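Local coordinates for sensor protein dcuS (Escherichia coli, PDB 3BY8) that senses C4-dicarboxylates such as fumarate and malate through its periplasmic domain and, as a membrane histidine kinase, activates the response regulator DcuR by phosphorylation, at residues D11-K16 against S131-Q136; L18-T23 against N54-I59; F58-V61 against L67-S70; L87-G92 against R108-I113. All blocks are in the same frame, centred on the assembly; numbering follows the deposited sequence.

Contact 1. Residues D11-K16 against S131-Q136; sequences DGLANK and SRVTQQ
Leu-13 and Val-133 pass alongside each other, pointing opposite ways, and the leucine's CD1 makes the closest contacts. It lies 4.0 Å from Val-133 CG2, the branch that stands anti to the valine's carbonyl carbon. The same Leu-13 CD1 rests 4.0 Å from CG of Gln-136, about one helical turn further along from Val-133, and Leu-13 slants across this second side chain instead of running along it. In Gln-136, CG stands anti to the carbonyl carbon (chi1 -62°), putting CB and CG beside Leu-13 CD1; the bend at chi2 (-69°) then brings the amide back, with Gln-136 NE2 4.2 Å from Leu-13 CD2.

The two segments belong to helix 8-25 and helix 130-138, the first and last helices of this periplasmic Cache sensor domain, and 114 residues separate them in the chain. Beside the contact, Arg-132 makes a salt bridge with Asp-55, which ties the terminal helix to the end of helix 43-53. The exposed Gln-136 covers the leucine with its CB and CG and carries its amide at the rim. With no hydrogen bond between the segments, the meeting depends on shape and apolar burial, not on any directional bond.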
# COMPACT_ATOMS: atom_id res chain seq x y z
N ASP A 11 -6.91 -15.30 3.90
CA ASP A 11 -7.27 -14.30 4.89
C ASP A 11 -6.08 -13.97 5.77
O ASP A 11 -5.86 -12.81 6.11
CB ASP A 11 -8.43 -14.78 5.77
CG ASP A 11 -9.75 -14.74 5.04
OD1 ASP A 11 -10.77 -15.14 5.65
OD2 ASP A 11 -9.78 -14.31 3.86
N GLY A 12 -5.32 -15.01 6.13
CA GLY A 12 -4.14 -14.82 6.97
C GLY A 12 -3.17 -13.88 6.29
O GLY A 12 -2.65 -12.96 6.92
N LEU A 13 -2.95 -14.10 5.00
CA LEU A 13 -2.03 -13.27 4.24
C LEU A 13 -2.52 -11.83 4.13
O LEU A 13 -1.75 -10.89 4.31
CB LEU A 13 -1.81 -13.87 2.85
CG LEU A 13 -1.03 -15.19 2.88
CD1 LEU A 13 -1.13 -15.89 1.53
CD2 LEU A 13 0.43 -14.90 3.24
N ALA A 14 -3.81 -11.66 3.86
CA ALA A 14 -4.37 -10.34 3.75
C ALA A 14 -4.27 -9.62 5.10
O ALA A 14 -3.97 -8.44 5.15
CB ALA A 14 -5.82 -10.42 3.28
N ASN A 15 -4.52 -10.33 6.20
CA ASN A 15 -4.45 -9.70 7.53
C ASN A 15 -3.02 -9.29 7.85
O ASN A 15 -2.81 -8.25 8.47
CB ASN A 15 -4.96 -10.64 8.62
CG ASN A 15 -6.45 -10.90 8.52
OD1 ASN A 15 -7.20 -10.06 8.02
ND2 ASN A 15 -6.89 -12.05 9.00
N LYS A 16 -2.06 -10.11 7.45
CA LYS A 16 -0.67 -9.73 7.72
C LYS A 16 -0.33 -8.49 6.93
O LYS A 16 0.29 -7.56 7.46
CB LYS A 16 0.31 -10.86 7.37
CG LYS A 16 0.29 -11.98 8.39
CD LYS A 16 1.44 -12.95 8.20
CE LYS A 16 1.35 -13.69 6.88
NZ LYS A 16 2.44 -14.71 6.76
N SER A 131 0.31 -15.49 -7.35
CA SER A 131 0.99 -16.77 -7.51
C SER A 131 1.63 -17.22 -6.21
O SER A 131 1.76 -18.42 -5.95
CB SER A 131 2.04 -16.69 -8.63
OG SER A 131 3.01 -15.69 -8.37
N ARG A 132 2.01 -16.26 -5.37
CA ARG A 132 2.61 -16.60 -4.10
C ARG A 132 1.50 -17.04 -3.14
O ARG A 132 1.73 -17.84 -2.24
CB ARG A 132 3.40 -15.40 -3.55
CG ARG A 132 4.38 -14.87 -4.58
CD ARG A 132 5.34 -13.84 -3.99
NE ARG A 132 6.46 -14.48 -3.31
CZ ARG A 132 7.50 -13.82 -2.80
NH1 ARG A 132 7.57 -12.50 -2.90
NH2 ARG A 132 8.49 -14.50 -2.21
N VAL A 133 0.27 -16.56 -3.35
CA VAL A 133 -0.82 -17.00 -2.50
C VAL A 133 -1.09 -18.47 -2.80
O VAL A 133 -1.41 -19.25 -1.90
CB VAL A 133 -2.12 -16.16 -2.75
CG1 VAL A 133 -3.29 -16.80 -2.03
CG2 VAL A 133 -1.92 -14.74 -2.24
N THR A 134 -0.97 -18.86 -4.07
CA THR A 134 -1.17 -20.26 -4.44
C THR A 134 -0.09 -21.11 -3.79
O THR A 134 -0.36 -22.17 -3.24
CB THR A 134 -1.10 -20.45 -5.97
OG1 THR A 134 -2.31 -19.95 -6.55
CG2 THR A 134 -0.94 -21.92 -6.33
N GLN A 135 1.15 -20.62 -3.85
CA GLN A 135 2.27 -21.34 -3.26
C GLN A 135 2.05 -21.61 -1.78
O GLN A 135 2.36 -22.70 -1.29
CB GLN A 135 3.56 -20.53 -3.46
CG GLN A 135 4.01 -20.45 -4.91
CD GLN A 135 5.20 -19.51 -5.10
OE1 GLN A 135 6.17 -19.56 -4.35
NE2 GLN A 135 5.13 -18.66 -6.13
N GLN A 136 1.50 -20.63 -1.07
CA GLN A 136 1.24 -20.75 0.36
C GLN A 136 0.12 -21.74 0.65
O GLN A 136 0.18 -22.51 1.61
CB GLN A 136 0.87 -19.40 0.96
CG GLN A 136 1.96 -18.35 0.87
CD GLN A 136 3.14 -18.66 1.75
OE1 GLN A 136 3.79 -19.70 1.62
NE2 GLN A 136 3.43 -17.75 2.68

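Contact 2. Residues L18-T23 against N54-I59; sequences LAVART and NDLLFI. With LMR ((2S)-2-hydroxybutanedioic acid), chain B.
The Cache fold of this sensor domain lays a long N-terminal helix over one side of an antiparallel sheet, and here that helix meets the chain entering edge strand 58-63. Val-20, on the inner side of helix 8-25, divides its two methyls between different neighbours. With CG1 anti to the backbone N (chi1 176°), that branch reaches Leu-56 CD1 at 4.1 Å, the two side chains meeting tip to tip. Ile-59 arrives at about a right angle and sets its CD1 4.1 Å from the same Val-20 CG1. The other methyl, CG2, packs against the side-chain amide of Asn-54, coming within 3.5 Å of its CG. Val-50 of helix 43-53 and Ile-126 of strand 120-129 also touch Val-20, so helix and sheet close round it.

The backbone turns sharply between these contacts. Asp-55, with positive phi, is the C-prime residue of a Schellman motif that ends helix 43-53, and Leu-57 and Phe-58 then form a classic beta bulge opposite Gly-127. Strand alternation sends Ile-59 to the helix while Phe-58 faces the bound (2S)-2-hydroxybutanedioic acid. There the methylene carbon C3 of the ligand sits over the centre of the Phe-58 ring, 3.7 Å above its plane.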
# COMPACT_ATOMS: atom_id res chain seq x y z
N LEU A 18 -2.42 -6.23 5.89
CA LEU A 18 -3.11 -5.11 6.50
C LEU A 18 -2.37 -4.60 7.75
O LEU A 18 -2.34 -3.39 8.00
CB LEU A 18 -4.56 -5.46 6.83
CG LEU A 18 -5.62 -4.98 5.83
CD1 LEU A 18 -6.97 -5.51 6.31
CD2 LEU A 18 -5.62 -3.43 5.73
N ALA A 19 -1.78 -5.51 8.52
CA ALA A 19 -1.05 -5.10 9.72
C ALA A 19 0.15 -4.24 9.31
O ALA A 19 0.44 -3.22 9.93
CB ALA A 19 -0.59 -6.33 10.49
N VAL A 20 0.84 -4.63 8.25
CA VAL A 20 1.94 -3.82 7.74
C VAL A 20 1.42 -2.45 7.28
O VAL A 20 1.99 -1.42 7.63
CB VAL A 20 2.66 -4.52 6.55
CG1 VAL A 20 3.75 -3.64 5.95
CG2 VAL A 20 3.24 -5.88 7.03
N ALA A 21 0.31 -2.44 6.54
CA ALA A 21 -0.22 -1.18 6.02
C ALA A 21 -0.63 -0.24 7.14
O ALA A 21 -0.33 0.94 7.11
CB ALA A 21 -1.40 -1.49 5.14
N ARG A 22 -1.29 -0.78 8.16
CA ARG A 22 -1.75 0.01 9.30
C ARG A 22 -0.56 0.58 10.05
O ARG A 22 -0.56 1.72 10.49
CB ARG A 22 -2.59 -0.86 10.24
CG ARG A 22 -3.95 -1.23 9.67
CD ARG A 22 -4.57 -2.31 10.56
NE ARG A 22 -5.93 -2.62 10.15
CZ ARG A 22 -6.72 -3.48 10.79
NH1 ARG A 22 -6.29 -4.11 11.88
NH2 ARG A 22 -7.95 -3.71 10.33
N THR A 23 0.49 -0.23 10.19
CA THR A 23 1.66 0.24 10.90
C THR A 23 2.28 1.42 10.16
O THR A 23 2.60 2.47 10.77
CB THR A 23 2.66 -0.90 11.03
OG1 THR A 23 2.05 -1.96 11.78
CG2 THR A 23 3.91 -0.41 11.79
N ASN A 54 8.58 -8.32 4.81
CA ASN A 54 7.29 -8.95 5.03
C ASN A 54 6.81 -9.78 3.83
O ASN A 54 5.65 -10.19 3.77
CB ASN A 54 6.25 -7.89 5.39
CG ASN A 54 6.48 -7.29 6.77
OD1 ASN A 54 7.01 -6.17 6.90
ND2 ASN A 54 6.10 -8.02 7.80
N ASP A 55 7.72 -10.00 2.88
CA ASP A 55 7.48 -10.80 1.67
C ASP A 55 6.27 -10.31 0.90
O ASP A 55 5.31 -11.05 0.65
CB ASP A 55 7.32 -12.28 2.04
CG ASP A 55 7.73 -13.21 0.90
OD1 ASP A 55 7.64 -14.44 1.06
OD2 ASP A 55 8.15 -12.70 -0.17
N LEU A 56 6.33 -9.04 0.50
CA LEU A 56 5.24 -8.42 -0.21
C LEU A 56 5.64 -7.97 -1.62
O LEU A 56 6.81 -7.70 -1.92
CB LEU A 56 4.74 -7.21 0.61
CG LEU A 56 4.29 -7.55 2.04
CD1 LEU A 56 4.18 -6.26 2.86
CD2 LEU A 56 2.95 -8.30 2.02
N LEU A 57 4.65 -7.87 -2.49
CA LEU A 57 4.89 -7.45 -3.86
C LEU A 57 5.09 -5.95 -4.01
O LEU A 57 5.89 -5.49 -4.80
CB LEU A 57 3.70 -7.88 -4.75
CG LEU A 57 3.78 -7.47 -6.22
CD1 LEU A 57 4.84 -8.33 -6.96
CD2 LEU A 57 2.42 -7.67 -6.90
N PHE A 58 4.30 -5.17 -3.28
CA PHE A 58 4.46 -3.74 -3.36
C PHE A 58 3.86 -3.03 -2.15
O PHE A 58 2.97 -3.54 -1.51
CB PHE A 58 3.76 -3.18 -4.61
CG PHE A 58 2.23 -3.19 -4.56
CD1 PHE A 58 1.51 -2.20 -3.87
CD2 PHE A 58 1.51 -4.16 -5.26
CE1 PHE A 58 0.10 -2.18 -3.90
CE2 PHE A 58 0.09 -4.14 -5.30
CZ PHE A 58 -0.61 -3.15 -4.62
N ILE A 59 4.43 -1.87 -1.84
CA ILE A 59 3.91 -1.00 -0.78
C ILE A 59 3.86 0.38 -1.42
O ILE A 59 4.89 1.02 -1.66
CB ILE A 59 4.79 -0.97 0.48
CG1 ILE A 59 4.80 -2.35 1.15
CG2 ILE A 59 4.24 0.10 1.43
CD1 ILE A 59 5.57 -2.37 2.49
C1 LMR B . -0.28 0.84 -8.34
O1A LMR B . 0.72 1.27 -7.83
O1B LMR B . -0.77 1.42 -9.33
C2 LMR B . -0.66 -0.57 -8.01
O2 LMR B . -1.77 -1.05 -8.89
C3 LMR B . 0.54 -1.52 -7.91
C4 LMR B . 0.94 -2.01 -9.32
O4A LMR B . 1.49 -1.22 -10.09
O4B LMR B . 0.63 -3.18 -9.69

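Contact 3. Residues F58-V61 against L67-S70; sequences FIVV and LRYS. With LMR ((2S)-2-hydroxybutanedioic acid), chain B.
One serine hydroxyl takes the place of a backbone partner here: Ser-70 OG gives its proton to Ile-59 O at 2.8 Å and accepts Val-61 N at 3.0 Å. It thus spans the peptide groups flanking Val-60 on the outer edge of the strand, the side away from strand 120-129. The serine can do so because OG stands between its own backbone N and carbonyl carbon (chi1 61°); it approaches Ile-59 O tilted 27° from the carbonyl plane. The next link is a true backbone bond, Tyr-69 N to Val-61 O, short at 2.6 Å and nearly straight, while the Tyr-69 side chain crosses that of Val-61 at a slant, CB to CB. The phenol end leads off to Lys-36 O.

Strand 58-63 is an edge of the four-stranded antiparallel sheet of the Cache domain, and segment 67-70 is the loop that returns alongside it into the dicarboxylate pocket. Arg-68 runs extended from CG to NE, its CG passing Val-60 CG1 at 3.9 Å. Its guanidinium meets one ligand carboxylate edge-on, with NE bonded to O1A at 2.8 Å and NH2 to O1B at 2.7 Å, a two-pronged grip. The remaining nitrogen, NH1, is bonded to Arg-76 O, a third bond that helps hold the group's rotation, and Val-60 CG2 lies 3.6 Å from ligand O1A.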
# COMPACT_ATOMS: atom_id res chain seq x y z
N PHE A 58 4.30 -5.17 -3.28
CA PHE A 58 4.46 -3.74 -3.36
C PHE A 58 3.86 -3.03 -2.15
O PHE A 58 2.97 -3.54 -1.51
CB PHE A 58 3.76 -3.18 -4.61
CG PHE A 58 2.23 -3.19 -4.56
CD1 PHE A 58 1.51 -2.20 -3.87
CD2 PHE A 58 1.51 -4.16 -5.26
CE1 PHE A 58 0.10 -2.18 -3.90
CE2 PHE A 58 0.09 -4.14 -5.30
CZ PHE A 58 -0.61 -3.15 -4.62
N ILE A 59 4.43 -1.87 -1.84
CA ILE A 59 3.91 -1.00 -0.78
C ILE A 59 3.86 0.38 -1.42
O ILE A 59 4.89 1.02 -1.66
CB ILE A 59 4.79 -0.97 0.48
CG1 ILE A 59 4.80 -2.35 1.15
CG2 ILE A 59 4.24 0.10 1.43
CD1 ILE A 59 5.57 -2.37 2.49
N VAL A 60 2.65 0.83 -1.75
CA VAL A 60 2.43 2.09 -2.40
C VAL A 60 1.62 3.06 -1.52
O VAL A 60 0.46 2.83 -1.22
CB VAL A 60 1.66 1.85 -3.73
CG1 VAL A 60 1.15 3.16 -4.34
CG2 VAL A 60 2.58 1.13 -4.70
N VAL A 61 2.26 4.16 -1.11
CA VAL A 61 1.61 5.18 -0.31
C VAL A 61 1.11 6.23 -1.28
O VAL A 61 1.83 6.58 -2.21
CB VAL A 61 2.63 5.85 0.61
CG1 VAL A 61 2.02 7.07 1.31
CG2 VAL A 61 3.10 4.85 1.60
N LEU A 67 -2.06 10.08 -5.91
CA LEU A 67 -0.69 10.18 -6.42
C LEU A 67 0.25 9.34 -5.59
O LEU A 67 0.23 9.43 -4.36
CB LEU A 67 -0.17 11.61 -6.38
CG LEU A 67 -0.70 12.57 -7.41
CD1 LEU A 67 0.23 13.78 -7.36
CD2 LEU A 67 -0.71 11.94 -8.81
N ARG A 68 1.12 8.57 -6.24
CA ARG A 68 2.03 7.69 -5.53
C ARG A 68 3.25 8.33 -4.91
O ARG A 68 3.90 9.18 -5.55
CB ARG A 68 2.55 6.59 -6.45
CG ARG A 68 1.50 5.76 -7.16
CD ARG A 68 2.22 4.58 -7.76
NE ARG A 68 1.41 3.80 -8.69
CZ ARG A 68 1.18 4.15 -9.96
NH1 ARG A 68 1.67 5.28 -10.46
NH2 ARG A 68 0.50 3.34 -10.76
N TYR A 69 3.56 7.92 -3.69
CA TYR A 69 4.76 8.36 -2.98
C TYR A 69 5.81 7.26 -2.93
O TYR A 69 6.93 7.46 -2.46
CB TYR A 69 4.39 8.82 -1.58
CG TYR A 69 4.01 10.26 -1.56
CD1 TYR A 69 2.87 10.72 -2.23
CD2 TYR A 69 4.82 11.20 -0.92
CE1 TYR A 69 2.56 12.08 -2.26
CE2 TYR A 69 4.52 12.54 -0.94
CZ TYR A 69 3.39 12.98 -1.60
OH TYR A 69 3.11 14.32 -1.60
N SER A 70 5.44 6.06 -3.39
CA SER A 70 6.34 4.92 -3.42
C SER A 70 5.79 3.89 -4.40
O SER A 70 4.58 3.89 -4.69
CB SER A 70 6.48 4.28 -2.04
OG SER A 70 5.24 3.80 -1.54
C1 LMR B . -0.28 0.84 -8.34
O1A LMR B . 0.72 1.27 -7.83
O1B LMR B . -0.77 1.42 -9.33
C2 LMR B . -0.66 -0.57 -8.01
O2 LMR B . -1.77 -1.05 -8.89
C3 LMR B . 0.54 -1.52 -7.91
C4 LMR B . 0.94 -2.01 -9.32
O4A LMR B . 1.49 -1.22 -10.09
O4B LMR B . 0.63 -3.18 -9.69

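Contact 4. Residues L87-G92 against R108-I113; sequences LKALNG and RVFTPI. With LMR ((2S)-2-hydroxybutanedioic acid), chain B.
Extended backbone torsions at Phe-110 (phi -144°, psi 140°) direct its CB toward Ala-89, and the two CB atoms meet at 3.6 Å; chi1 of -59° then sets the phenylalanine ring, which Ala-89 CB meets obliquely. This joins strand 106-114, an inner strand of the antiparallel Cache sheet, to the segment 87-92 that lies over it before strand 95-99. Two residues along the strand, Pro-112 projects to the same side, with its CB 4.0 Å from Ala-89 O and its CG 3.9 Å from Gly-92 O. Ala-89 O itself is bonded to Gln-120 NE2. Gly-92 has positive phi, a backbone shape that favours glycine. Asn-91 ND2 braces the segment from within, donating to Leu-87 O from above the carbonyl plane.

No hydrogen bond crosses between the segments, and the ligand-binding chemistry lies two residues before Phe-110, at Arg-108. This chain bends at its second and third torsions, bringing the guanidinium to the ligand. Asp-85 forms a salt bridge with its NE and Lys-82 O accepts from NH2, holding the group's orientation. Edge-on and in plane with the guanidinium, the hydroxyl oxygen O2 of the bound hydroxybutanedioic acid accepts from Arg-108 NH1 at 2.9 Å and, at greater length, from NH2 at 3.3 Å.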
# COMPACT_ATOMS: atom_id res chain seq x y z
N LEU A 87 -10.33 3.15 -4.35
CA LEU A 87 -11.40 4.13 -4.11
C LEU A 87 -12.08 4.06 -2.75
O LEU A 87 -12.28 5.10 -2.12
CB LEU A 87 -12.42 4.08 -5.26
CG LEU A 87 -11.81 4.44 -6.61
CD1 LEU A 87 -12.80 4.04 -7.73
CD2 LEU A 87 -11.47 5.91 -6.66
N LYS A 88 -12.41 2.86 -2.27
CA LYS A 88 -13.03 2.79 -0.94
C LYS A 88 -12.10 3.41 0.12
O LYS A 88 -12.55 4.09 1.04
CB LYS A 88 -13.32 1.32 -0.57
CG LYS A 88 -14.60 0.76 -1.18
CD LYS A 88 -14.86 -0.68 -0.74
CE LYS A 88 -15.00 -0.79 0.77
NZ LYS A 88 -15.33 -2.18 1.23
N ALA A 89 -10.80 3.17 -0.01
CA ALA A 89 -9.84 3.67 0.96
C ALA A 89 -9.70 5.18 0.93
O ALA A 89 -9.36 5.77 1.97
CB ALA A 89 -8.48 2.98 0.75
N LEU A 90 -10.00 5.82 -0.21
CA LEU A 90 -9.94 7.27 -0.31
C LEU A 90 -11.17 7.89 0.38
O LEU A 90 -11.27 9.10 0.45
CB LEU A 90 -9.87 7.69 -1.77
CG LEU A 90 -8.48 7.41 -2.36
CD1 LEU A 90 -8.58 7.52 -3.88
CD2 LEU A 90 -7.44 8.37 -1.79
N ASN A 91 -12.06 7.03 0.89
CA ASN A 91 -13.25 7.47 1.63
C ASN A 91 -13.22 6.95 3.06
O ASN A 91 -14.26 6.75 3.68
CB ASN A 91 -14.52 7.00 0.94
CG ASN A 91 -14.70 7.65 -0.41
OD1 ASN A 91 -15.22 8.77 -0.51
ND2 ASN A 91 -14.27 6.98 -1.46
N GLY A 92 -12.00 6.70 3.55
CA GLY A 92 -11.82 6.28 4.92
C GLY A 92 -12.10 4.85 5.30
O GLY A 92 -12.17 4.53 6.50
N ARG A 108 -4.58 -7.49 -2.83
CA ARG A 108 -4.22 -6.14 -2.40
C ARG A 108 -5.08 -5.64 -1.26
O ARG A 108 -6.27 -5.88 -1.21
CB ARG A 108 -4.39 -5.23 -3.62
CG ARG A 108 -3.49 -5.64 -4.79
CD ARG A 108 -4.15 -5.48 -6.18
NE ARG A 108 -4.62 -4.12 -6.48
CZ ARG A 108 -3.97 -3.24 -7.22
NH1 ARG A 108 -2.78 -3.50 -7.75
NH2 ARG A 108 -4.56 -2.08 -7.51
N VAL A 109 -4.43 -4.94 -0.33
CA VAL A 109 -5.11 -4.37 0.81
C VAL A 109 -4.82 -2.87 0.89
O VAL A 109 -3.77 -2.37 0.42
CB VAL A 109 -4.72 -5.07 2.16
CG1 VAL A 109 -4.95 -6.59 2.00
CG2 VAL A 109 -3.27 -4.78 2.57
N PHE A 110 -5.75 -2.17 1.54
CA PHE A 110 -5.67 -0.71 1.60
C PHE A 110 -6.15 -0.21 2.93
O PHE A 110 -7.15 -0.70 3.46
CB PHE A 110 -6.63 -0.08 0.54
CG PHE A 110 -6.34 -0.50 -0.87
CD1 PHE A 110 -6.77 -1.75 -1.34
CD2 PHE A 110 -5.65 0.35 -1.73
CE1 PHE A 110 -6.50 -2.13 -2.67
CE2 PHE A 110 -5.39 -0.03 -3.04
CZ PHE A 110 -5.81 -1.28 -3.52
N THR A 111 -5.46 0.79 3.47
CA THR A 111 -5.90 1.41 4.72
C THR A 111 -5.63 2.93 4.65
O THR A 111 -4.66 3.37 4.05
CB THR A 111 -5.21 0.74 5.96
OG1 THR A 111 -5.97 1.04 7.14
CG2 THR A 111 -3.77 1.25 6.15
N PRO A 112 -6.50 3.74 5.28
CA PRO A 112 -6.29 5.19 5.24
C PRO A 112 -5.18 5.70 6.14
O PRO A 112 -4.87 5.06 7.17
CB PRO A 112 -7.67 5.77 5.61
CG PRO A 112 -8.32 4.68 6.42
CD PRO A 112 -7.81 3.36 5.87
N ILE A 113 -4.60 6.84 5.77
CA ILE A 113 -3.56 7.53 6.55
C ILE A 113 -4.24 8.81 7.08
O ILE A 113 -4.86 9.56 6.29
CB ILE A 113 -2.36 7.95 5.68
CG1 ILE A 113 -1.74 6.71 5.02
CG2 ILE A 113 -1.28 8.66 6.56
CD1 ILE A 113 -0.61 7.01 4.06
C1 LMR B . -0.28 0.84 -8.34
O1A LMR B . 0.72 1.27 -7.83
O1B LMR B . -0.77 1.42 -9.33
C2 LMR B . -0.66 -0.57 -8.01
O2 LMR B . -1.77 -1.05 -8.89
C3 LMR B . 0.54 -1.52 -7.91
C4 LMR B . 0.94 -2.01 -9.32
O4A LMR B . 1.49 -1.22 -10.09
O4B LMR B . 0.63 -3.18 -9.69

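How the contacts relate
All four contacts are largely buried, and of the four only contact 3 is hydrogen-bonded across its segments; the other three are apolar, whether near the ligand or far. Contact 1, its centre about 16 Å from the chain centre, is a sparse meeting of the terminal helices with an exposed glutamine at its margin. Contact 2 uses the same helix 8-25 closer to the centre. Contacts 2 and 3 share Phe-58 and Ile-59 on strand 58-63, and contact 4 reaches the same sheet through strand 106-114. Phe-58 of contacts 2 and 3 packs on Arg-108 of contact 4, and these three contacts each supply a group to the same ligand, by ring face or guanidinium edge.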